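Local coordinates for protein lysozyme (Meretrix lusoria, PDB 4PJ2) that cleaves the beta-1,4 glycosidic linkages of bacterial peptidoglycan, lysing Gram-positive cells, and also hydrolyses chitin, at residues G3-Q8 and C68-M73. Sequence-based numbering, arbitrary orientation.
Sequences GGIVSQ and CVQNYM
Gln70, on the helix 62-76 of this invertebrate-type (glycosyl hydrolase family 22) lysozyme, reaches into the N-terminal loop just before helix 8-19 and bonds to both polar backbone atoms of Val6. Beyond its CB, Gln70 CG lies against Gly3 O at 3.3 Å. The bend at chi2 (-76°) then carries Gln70 CD to within 3.5 Å of Gly4 CA. At the tip, Val6 N gives Gln70 OE1 a nearly straight hydrogen bond (2.8 Å, 164°), its N-H aimed at a lone pair within the plane of the amide. Gln70 NE2 donates to Val6 O at 3.0 Å and also to Ala2 O. Glutamine suits this buried place because one neutral amide both accepts and donates, meeting the N-H and the C=O of Val6 in a segment without regular secondary structure before the helix. Gly4 has a positive phi (146°), a conformation glycine takes readily, and its bare CA lets the amide come close. A water bridges Ile5 N and Gln70 O, giving the loop a second tie to the helix. Beside the amide, Ile5, Val6 and Met73 all pack against Phe89 of helix 86-95. Met73 in turn packs near the substrate-binding Tyr44, and its neighbour Tyr72 itself binds substrate. Val6 CG2, beside its own backbone N, touches Met73 CG at 3.6 Å, and Ile5 CD1 lies 3.9 Å from Met73 CB.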
ATOM      1  N   GLY D   3      -7.388  24.513   3.285  1.00 28.69           N
ATOM      2  CA  GLY D   3      -7.448  24.489   4.733  1.00 28.04           C
ATOM      3  C   GLY D   3      -7.922  23.141   5.241  1.00 27.26           C
ATOM      4  O   GLY D   3      -8.339  22.277   4.464  1.00 27.68           O
ATOM      5  N   GLY D   4      -7.871  22.960   6.554  1.00 26.66           N
ATOM      6  CA  GLY D   4      -8.240  21.692   7.167  1.00 25.42           C
ATOM      7  C   GLY D   4      -7.384  21.440   8.390  1.00 24.58           C
ATOM      8  O   GLY D   4      -6.848  22.373   8.972  1.00 25.74           O
ATOM      9  N   ILE D   5      -7.235  20.183   8.788  1.00 22.88           N
ATOM     10  CA  ILE D   5      -6.529  19.897  10.033  1.00 22.79           C
ATOM     11  C   ILE D   5      -5.015  20.007   9.933  1.00 22.24           C
ATOM     12  O   ILE D   5      -4.336  20.108  10.948  1.00 23.52           O
ATOM     13  CB  ILE D   5      -6.898  18.524  10.608  1.00 23.32           C
ATOM     14  CG1 ILE D   5      -6.454  17.382   9.699  1.00 23.42           C
ATOM     15  CG2 ILE D   5      -8.407  18.482  10.871  1.00 24.63           C
ATOM     16  CD1 ILE D   5      -6.732  16.026  10.310  1.00 24.65           C
ATOM     17  N   VAL D   6      -4.478  19.984   8.718  1.00 21.15           N
ATOM     18  CA  VAL D   6      -3.038  20.115   8.531  1.00 21.55           C
ATOM     19  C   VAL D   6      -2.690  21.599   8.382  1.00 22.94           C
ATOM     20  O   VAL D   6      -3.365  22.301   7.641  1.00 23.91           O
ATOM     21  CB  VAL D   6      -2.554  19.340   7.285  1.00 20.92           C
ATOM     22  CG1 VAL D   6      -1.020  19.363   7.220  1.00 21.96           C
ATOM     23  CG2 VAL D   6      -3.099  17.908   7.300  1.00 20.90           C
ATOM     24  N   SER D   7      -1.639  22.059   9.069  1.00 23.22           N
ATOM     25  CA  SER D   7      -1.221  23.463   9.010  1.00 24.54           C
ATOM     26  C   SER D   7      -0.600  23.786   7.650  1.00 24.12           C
ATOM     27  O   SER D   7      -0.068  22.919   6.957  1.00 24.14           O
ATOM     28  CB  SER D   7      -0.194  23.773  10.110  1.00 24.26           C
ATOM     29  OG  SER D   7       1.103  23.299   9.744  1.00 24.83           O
ATOM     30  N   GLN D   8      -0.658  25.057   7.282  1.00 24.66           N
ATOM     31  CA  GLN D   8      -0.086  25.528   6.030  1.00 26.05           C
ATOM     32  C   GLN D   8       1.416  25.297   5.961  1.00 25.54           C
ATOM     33  O   GLN D   8       1.924  24.880   4.930  1.00 25.88           O
ATOM     34  CB  GLN D   8      -0.397  27.006   5.826  1.00 27.56           C
ATOM     35  CG  GLN D   8      -1.865  27.284   5.637  1.00 28.45           C
ATOM     36  CD  GLN D   8      -2.411  26.690   4.363  1.00 29.35           C
ATOM     37  OE1 GLN D   8      -1.951  27.011   3.272  1.00 30.39           O
ATOM     38  NE2 GLN D   8      -3.377  25.785   4.497  1.00 29.64           N
ATOM     39  N   CYS D  68      -6.873  17.095  -1.129  1.00 21.26           N
ATOM     40  CA  CYS D  68      -6.820  15.652  -1.016  1.00 20.62           C
ATOM     41  C   CYS D  68      -6.027  15.249   0.227  1.00 19.70           C
ATOM     42  O   CYS D  68      -6.477  14.406   0.999  1.00 19.42           O
ATOM     43  CB  CYS D  68      -6.209  15.073  -2.293  1.00 20.26           C
ATOM     44  SG  CYS D  68      -6.131  13.263  -2.323  1.00 20.06           S
ATOM     45  N   VAL D  69      -4.869  15.866   0.441  1.00 20.05           N
ATOM     46  CA  VAL D  69      -4.074  15.600   1.630  1.00 19.48           C
ATOM     47  C   VAL D  69      -4.869  15.926   2.897  1.00 18.49           C
ATOM     48  O   VAL D  69      -4.906  15.123   3.831  1.00 18.12           O
ATOM     49  CB  VAL D  69      -2.749  16.390   1.620  1.00 19.72           C
ATOM     50  CG1 VAL D  69      -1.979  16.159   2.906  1.00 19.20           C
ATOM     51  CG2 VAL D  69      -1.906  15.991   0.425  1.00 20.23           C
ATOM     52  N   GLN D  70      -5.528  17.084   2.925  1.00 19.21           N
ATOM     53  CA  GLN D  70      -6.371  17.444   4.064  1.00 19.28           C
ATOM     54  C   GLN D  70      -7.444  16.383   4.334  1.00 18.15           C
ATOM     55  O   GLN D  70      -7.665  15.991   5.488  1.00 18.23           O
ATOM     56  CB  GLN D  70      -7.039  18.805   3.845  1.00 20.34           C
ATOM     57  CG  GLN D  70      -6.088  19.989   3.847  1.00 20.40           C
ATOM     58  CD  GLN D  70      -5.610  20.383   5.234  1.00 20.38           C
ATOM     59  OE1 GLN D  70      -5.710  19.618   6.186  1.00 20.70           O
ATOM     60  NE2 GLN D  70      -5.094  21.596   5.349  1.00 22.29           N
ATOM     61  N   ASN D  71      -8.130  15.942   3.284  1.00 17.53           N
ATOM     62  CA  ASN D  71      -9.174  14.926   3.422  1.00 17.22           C
ATOM     63  C   ASN D  71      -8.608  13.584   3.863  1.00 15.32           C
ATOM     64  O   ASN D  71      -9.234  12.889   4.646  1.00 15.64           O
ATOM     65  CB  ASN D  71      -9.942  14.704   2.122  1.00 19.59           C
ATOM     66  CG  ASN D  71     -10.813  15.869   1.737  1.00 22.49           C
ATOM     67  OD1 ASN D  71     -11.061  16.771   2.532  1.00 22.71           O
ATOM     68  ND2 ASN D  71     -11.314  15.841   0.517  1.00 23.91           N
ATOM     69  N   TYR D  72      -7.441  13.204   3.345  1.00 16.00           N
ATOM     70  CA  TYR D  72      -6.782  11.967   3.731  1.00 14.49           C
ATOM     71  C   TYR D  72      -6.448  11.959   5.220  1.00 13.72           C
ATOM     72  O   TYR D  72      -6.698  10.973   5.921  1.00 13.96           O
ATOM     73  CB  TYR D  72      -5.517  11.789   2.911  1.00 15.33           C
ATOM     74  CG  TYR D  72      -4.998  10.370   2.863  1.00 14.82           C
ATOM     75  CD1 TYR D  72      -3.999   9.932   3.722  1.00 15.59           C
ATOM     76  CD2 TYR D  72      -5.481   9.472   1.920  1.00 15.31           C
ATOM     77  CE1 TYR D  72      -3.501   8.633   3.646  1.00 16.12           C
ATOM     78  CE2 TYR D  72      -4.994   8.171   1.848  1.00 15.66           C
ATOM     79  CZ  TYR D  72      -4.010   7.753   2.711  1.00 16.15           C
ATOM     80  OH  TYR D  72      -3.513   6.464   2.611  1.00 17.16           O
ATOM     81  N   MET D  73      -5.907  13.072   5.717  1.00 14.72           N
ATOM     82  CA  MET D  73      -5.562  13.156   7.118  1.00 15.08           C
ATOM     83  C   MET D  73      -6.820  13.172   7.989  1.00 15.49           C
ATOM     84  O   MET D  73      -6.831  12.554   9.033  1.00 15.05           O
ATOM     85  CB  MET D  73      -4.664  14.385   7.396  1.00 15.15           C
ATOM     86  CG  MET D  73      -3.334  14.380   6.628  1.00 16.64           C
ATOM     87  SD  MET D  73      -2.498  12.796   6.738  1.00 16.28           S
ATOM     88  CE  MET D  73      -1.569  12.851   5.204  1.00 17.26           C
TER
HETATM   89  O   HOH W   1      -8.729  18.149   7.132  1.00 21.97           O